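Local structure of uncharacterized protein Rv3272 (Mycobacterium tuberculosis, 5YX6) at residues A[101-104]-A[105-109]; A[303-306]-A[307-310]; A[311-314]-A[315-319]. The protein probably acts as a family III CoA transferase in fatty acid metabolism, binding fatty acyl-CoAs of various chain lengths, palmitoyl-CoA most tightly. All coordinates share one frame; numbering follows the deposited sequence.

In the fold
Contact 1 sits in the Rossmann-type part of the chain, where strand 98-101 gives way to helix 107-110; contacts 2 and 3 lie on the other side of the chain's centre, their centres about 55 and 54 Å from that of contact 1. Contacts 2 and 3 adjoin: helix 299-310 ends in contact 2, and loop 311-314 leads into helix 315-324, with W318 NE1 hydrogen-bonded back to L310 O. Each contact sets buried residues (E101 and M108; L306 and L310; A315 and W318) against exposed ones. Contact 1 mixes a turn, a water and a Met-aromatic pair; contact 2 closes a helix, mostly by backbone bonds; contact 3 starts one with a capping box and a lysine on tryptophan.

Contact 1: residues A[101-104]-A[105-109]; sequences EAFR and PGTME
M108 reaches back from the first turn of helix 107-110 to E101 and F103. CB leads to CG, placed beside the backbone N (chi1 -71°), and CG is the atom that meets E101, 3.3 Å from E101 CG, as the two chains run antiparallel past one another. At SD the chain reaches F103: the sulfur lies 3.6 Å from F103 CE2, in line with the ring edge, 89° off the normal, a Met-aromatic contact. CE then turns back to within 4.0 Å of E101 CG. Between the two segments' side chains lies a type II beta turn from R104 to T107, in the loop joining strand 98-101 of the Rossmann-type sheet to the helix, with G106 as N-cap residue. R104 O is gripped twice by T107, by OG1 at 2.7 Å and, weakly, by the backbone N at 3.3 Å. T107 CB also rests 3.6 Å from F103 CB. A water accepts from M108 N at 3.1 Å and could donate weakly to E101 OE2 or R104 O, having fewer protons than acceptors around it. The other carboxylate oxygen, E101 OE1, forms a salt bridge with R129 on the neighbouring strand 126-131.

Contact 2: residues A[303-306]-A[307-310]; sequences TAEL and ELAL
With CG anti to its carbonyl carbon (chi1 -68°) and the chain extended beyond it, E307 runs alongside T303, the two side chains leaving the helix in one direction. E307 CG comes to 3.1 Å from T303 O, while the polar ends stay apart, T303 OG1 being 3.9 Å from E307 OE1. The carboxylate is bonded outside the helix: E307 OE2 accepts from R255 N. One turn further on, L310 has the same first torsion, which lays its CG 3.2 Å from L306 O and brings CD1 to 4.3 Å from L306 CB. Both leucines, like T303 and E307, pack on F254 of strand 253-255, so this face of the helix is turned to the protein. L308 instead lies exposed, its CG 3.4 Å from A304 O, and E305 sends OE1 to a salt bridge with R280. The last of the four backbone bonds is the shortest, L310 N meeting L306 O at 2.7 Å, nearly head-on at a C=O...N angle of 161°; A309 N to E305 O is 3.2 Å. Four successive i to i+4 bonds of this kind, donated by E307 through L310, mark the last turns of the regular alpha-helix 299-310.

Contact 3: residues A[311-314]-A[315-319]; sequences ASKT and ATEWV
T314 and E317 hold each other across the start of helix 315-324 in a capping box. T314 is the N-cap: its OG1 accepts from E317 N at 3.3 Å, and in return E317 OE1 takes the backbone N-H of T314 at 2.9 Å. That second bond reaches the carboxylate from above, 43° out of its plane. OG1 can serve as the cap because it sits between the backbone N and the carbonyl carbon of its own residue (chi1 71°), turned to the first turn of the helix. T314 O then takes W318 N at 3.0 Å, in the carbonyl plane, as the first regular helical bond.

The tight side is built around W318, which is buried against T256, I278 and I261. The K313 chain lies across one face of its ring, at about a right angle to the direction of the W318 side chain: CB lies over the pyrrole part, 3.3 Å from NE1. A315, also buried, points its methyl group mainly away from 311-314, to I261 and L331, though it still grazes T314. W318 NE1 donates a hydrogen bond to L310 O, tying the new helix to the end of the one before.

The outer side is looser. E317 and T316 are exposed, and K313 NZ stays 6.0 Å from E317 OE1, too far for a salt bridge. Its attraction to the indole is weak at most, with NZ 5.2 Å from the six-membered ring centroid. The closer hold on that ring is a CH-pi contact, K313 CD standing almost directly over the centroid at 3.4 Å.

Contact 1: residues A[101-104]-A[105-109]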
# COMPACT_ATOMS: atom_id res chain seq x y z
N GLU A 101 -18.24 -5.34 -2.70
CA GLU A 101 -19.01 -4.90 -1.54
C GLU A 101 -18.14 -4.59 -0.32
O GLU A 101 -17.18 -5.30 -0.04
CB GLU A 101 -20.03 -5.98 -1.20
CG GLU A 101 -20.79 -5.71 0.07
CD GLU A 101 -20.25 -6.46 1.26
OE1 GLU A 101 -19.82 -7.62 1.09
OE2 GLU A 101 -20.27 -5.89 2.37
N ALA A 102 -18.50 -3.54 0.42
CA ALA A 102 -17.72 -3.10 1.58
C ALA A 102 -18.58 -2.71 2.79
O ALA A 102 -18.18 -1.86 3.59
CB ALA A 102 -16.81 -1.95 1.19
N PHE A 103 -19.76 -3.31 2.92
CA PHE A 103 -20.55 -3.12 4.13
C PHE A 103 -19.91 -3.94 5.24
O PHE A 103 -19.03 -4.76 4.97
CB PHE A 103 -22.00 -3.55 3.93
CG PHE A 103 -22.72 -2.78 2.86
CD1 PHE A 103 -22.80 -1.40 2.91
CD2 PHE A 103 -23.32 -3.45 1.80
CE1 PHE A 103 -23.46 -0.69 1.93
CE2 PHE A 103 -23.98 -2.75 0.81
CZ PHE A 103 -24.05 -1.37 0.88
N ARG A 104 -20.30 -3.69 6.48
CA ARG A 104 -19.82 -4.51 7.58
C ARG A 104 -20.42 -5.91 7.40
O ARG A 104 -21.50 -6.05 6.83
CB ARG A 104 -20.20 -3.90 8.94
CG ARG A 104 -21.64 -4.14 9.35
CD ARG A 104 -21.96 -3.42 10.64
NE ARG A 104 -21.90 -1.97 10.48
CZ ARG A 104 -22.15 -1.10 11.45
NH1 ARG A 104 -22.46 -1.54 12.66
NH2 ARG A 104 -22.08 0.20 11.21
N PRO A 105 -19.72 -6.95 7.91
CA PRO A 105 -20.14 -8.35 7.80
C PRO A 105 -21.61 -8.59 8.11
O PRO A 105 -22.13 -8.01 9.06
CB PRO A 105 -19.26 -9.06 8.83
CG PRO A 105 -18.00 -8.25 8.83
CD PRO A 105 -18.41 -6.82 8.57
N GLY A 106 -22.26 -9.43 7.30
CA GLY A 106 -23.65 -9.82 7.51
C GLY A 106 -24.71 -8.99 6.80
O GLY A 106 -25.84 -9.44 6.60
N THR A 107 -24.33 -7.77 6.41
CA THR A 107 -25.25 -6.84 5.77
C THR A 107 -25.88 -7.38 4.48
O THR A 107 -27.11 -7.51 4.40
CB THR A 107 -24.54 -5.53 5.45
OG1 THR A 107 -23.99 -4.99 6.65
CG2 THR A 107 -25.51 -4.53 4.84
N MET A 108 -25.05 -7.71 3.50
CA MET A 108 -25.52 -8.16 2.18
C MET A 108 -26.39 -9.39 2.29
O MET A 108 -27.31 -9.59 1.49
CB MET A 108 -24.35 -8.44 1.25
CG MET A 108 -23.61 -7.21 0.80
SD MET A 108 -24.52 -6.10 -0.31
CE MET A 108 -24.09 -6.79 -1.92
N GLU A 109 -26.07 -10.23 3.26
CA GLU A 109 -26.86 -11.42 3.51
C GLU A 109 -28.28 -11.04 3.96
O GLU A 109 -29.26 -11.58 3.44
CB GLU A 109 -26.16 -12.30 4.54
CG GLU A 109 -24.96 -13.05 3.95
CD GLU A 109 -23.64 -12.31 4.13
OE1 GLU A 109 -23.64 -11.06 4.21
OE2 GLU A 109 -22.59 -12.98 4.19
O HOH W 1 -22.02 -7.38 3.79

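Contact 2: residues A[303-306]-A[307-310]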
# COMPACT_ATOMS: atom_id res chain seq x y z
N THR A 303 26.09 9.78 13.97
CA THR A 303 25.27 10.92 13.52
C THR A 303 25.89 12.23 14.01
O THR A 303 25.78 13.26 13.35
CB THR A 303 23.79 10.82 13.98
OG1 THR A 303 23.36 12.07 14.54
CG2 THR A 303 23.61 9.72 14.98
N ALA A 304 26.51 12.18 15.18
CA ALA A 304 27.19 13.34 15.73
C ALA A 304 28.35 13.77 14.84
O ALA A 304 28.49 14.95 14.50
CB ALA A 304 27.70 13.04 17.12
N GLU A 305 29.17 12.81 14.44
CA GLU A 305 30.32 13.09 13.58
C GLU A 305 29.87 13.60 12.21
O GLU A 305 30.44 14.54 11.67
CB GLU A 305 31.21 11.86 13.44
CG GLU A 305 31.84 11.41 14.77
CD GLU A 305 32.91 12.37 15.32
OE1 GLU A 305 33.37 13.26 14.57
OE2 GLU A 305 33.27 12.22 16.51
N LEU A 306 28.83 12.98 11.66
CA LEU A 306 28.34 13.36 10.34
C LEU A 306 27.79 14.78 10.36
O LEU A 306 28.08 15.58 9.46
CB LEU A 306 27.26 12.38 9.85
CG LEU A 306 27.77 10.96 9.60
CD1 LEU A 306 26.64 10.01 9.21
CD2 LEU A 306 28.87 10.96 8.54
N GLU A 307 27.02 15.12 11.39
CA GLU A 307 26.40 16.43 11.44
C GLU A 307 27.44 17.54 11.67
O GLU A 307 27.30 18.64 11.14
CB GLU A 307 25.30 16.46 12.50
CG GLU A 307 24.09 15.58 12.11
CD GLU A 307 22.88 15.72 13.03
OE1 GLU A 307 23.06 15.90 14.26
OE2 GLU A 307 21.74 15.65 12.52
N LEU A 308 28.49 17.25 12.44
CA LEU A 308 29.63 18.18 12.52
C LEU A 308 30.16 18.50 11.13
O LEU A 308 30.39 19.66 10.80
CB LEU A 308 30.75 17.61 13.40
CG LEU A 308 30.49 17.69 14.91
CD1 LEU A 308 31.59 16.99 15.70
CD2 LEU A 308 30.34 19.13 15.38
N ALA A 309 30.28 17.47 10.29
CA ALA A 309 30.80 17.66 8.94
C ALA A 309 29.78 18.29 7.99
O ALA A 309 30.14 19.12 7.16
CB ALA A 309 31.28 16.33 8.37
N LEU A 310 28.51 17.91 8.13
CA LEU A 310 27.47 18.41 7.23
C LEU A 310 27.13 19.88 7.46
O LEU A 310 26.45 20.50 6.65
CB LEU A 310 26.20 17.56 7.36
CG LEU A 310 26.38 16.13 6.84
CD1 LEU A 310 25.26 15.25 7.33
CD2 LEU A 310 26.47 16.14 5.33

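Contact 3: residues A[311-314]-A[315-319]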
# COMPACT_ATOMS: atom_id res chain seq x y z
N ALA A 311 27.62 20.43 8.56
CA ALA A 311 27.37 21.83 8.91
C ALA A 311 27.94 22.83 7.90
O ALA A 311 27.52 23.99 7.89
CB ALA A 311 27.91 22.12 10.29
N SER A 312 28.86 22.40 7.03
CA SER A 312 29.55 23.33 6.12
C SER A 312 28.76 23.74 4.88
O SER A 312 29.15 24.67 4.16
CB SER A 312 30.88 22.72 5.65
OG SER A 312 31.60 22.11 6.71
N LYS A 313 27.64 23.05 4.62
CA LYS A 313 26.82 23.34 3.45
C LYS A 313 25.33 23.23 3.76
O LYS A 313 24.94 22.55 4.72
CB LYS A 313 27.17 22.40 2.29
CG LYS A 313 28.56 22.54 1.70
CD LYS A 313 28.90 21.32 0.83
CE LYS A 313 29.93 21.63 -0.24
NZ LYS A 313 31.22 22.11 0.33
N THR A 314 24.50 23.88 2.95
CA THR A 314 23.06 23.68 3.01
C THR A 314 22.70 22.29 2.50
O THR A 314 23.47 21.68 1.75
CB THR A 314 22.30 24.72 2.17
OG1 THR A 314 22.52 24.47 0.78
CG2 THR A 314 22.78 26.12 2.50
N ALA A 315 21.54 21.79 2.90
CA ALA A 315 21.09 20.47 2.49
C ALA A 315 20.95 20.37 0.97
O ALA A 315 21.27 19.34 0.38
CB ALA A 315 19.77 20.12 3.17
N THR A 316 20.46 21.42 0.33
CA THR A 316 20.35 21.44 -1.12
C THR A 316 21.71 21.23 -1.77
O THR A 316 21.84 20.48 -2.75
CB THR A 316 19.73 22.75 -1.64
OG1 THR A 316 18.39 22.87 -1.15
CG2 THR A 316 19.68 22.77 -3.15
N GLU A 317 22.73 21.89 -1.23
CA GLU A 317 24.08 21.74 -1.76
C GLU A 317 24.60 20.32 -1.56
O GLU A 317 25.20 19.74 -2.47
CB GLU A 317 25.03 22.74 -1.10
CG GLU A 317 24.78 24.17 -1.54
CD GLU A 317 25.43 25.20 -0.61
OE1 GLU A 317 25.85 24.83 0.52
OE2 GLU A 317 25.50 26.39 -1.00
N TRP A 318 24.38 19.75 -0.38
CA TRP A 318 24.81 18.38 -0.14
C TRP A 318 24.06 17.38 -1.04
O TRP A 318 24.66 16.39 -1.50
CB TRP A 318 24.60 17.99 1.32
CG TRP A 318 25.57 18.58 2.29
CD1 TRP A 318 25.29 19.39 3.35
CD2 TRP A 318 26.99 18.39 2.30
NE1 TRP A 318 26.44 19.72 4.02
CE2 TRP A 318 27.50 19.12 3.40
CE3 TRP A 318 27.89 17.68 1.50
CZ2 TRP A 318 28.86 19.16 3.71
CZ3 TRP A 318 29.24 17.71 1.81
CH2 TRP A 318 29.71 18.45 2.90
N VAL A 319 22.78 17.64 -1.30
CA VAL A 319 21.99 16.74 -2.14
C VAL A 319 22.57 16.72 -3.56
O VAL A 319 22.80 15.66 -4.13
CB VAL A 319 20.50 17.16 -2.21
CG1 VAL A 319 19.84 16.53 -3.43
CG2 VAL A 319 19.76 16.78 -0.93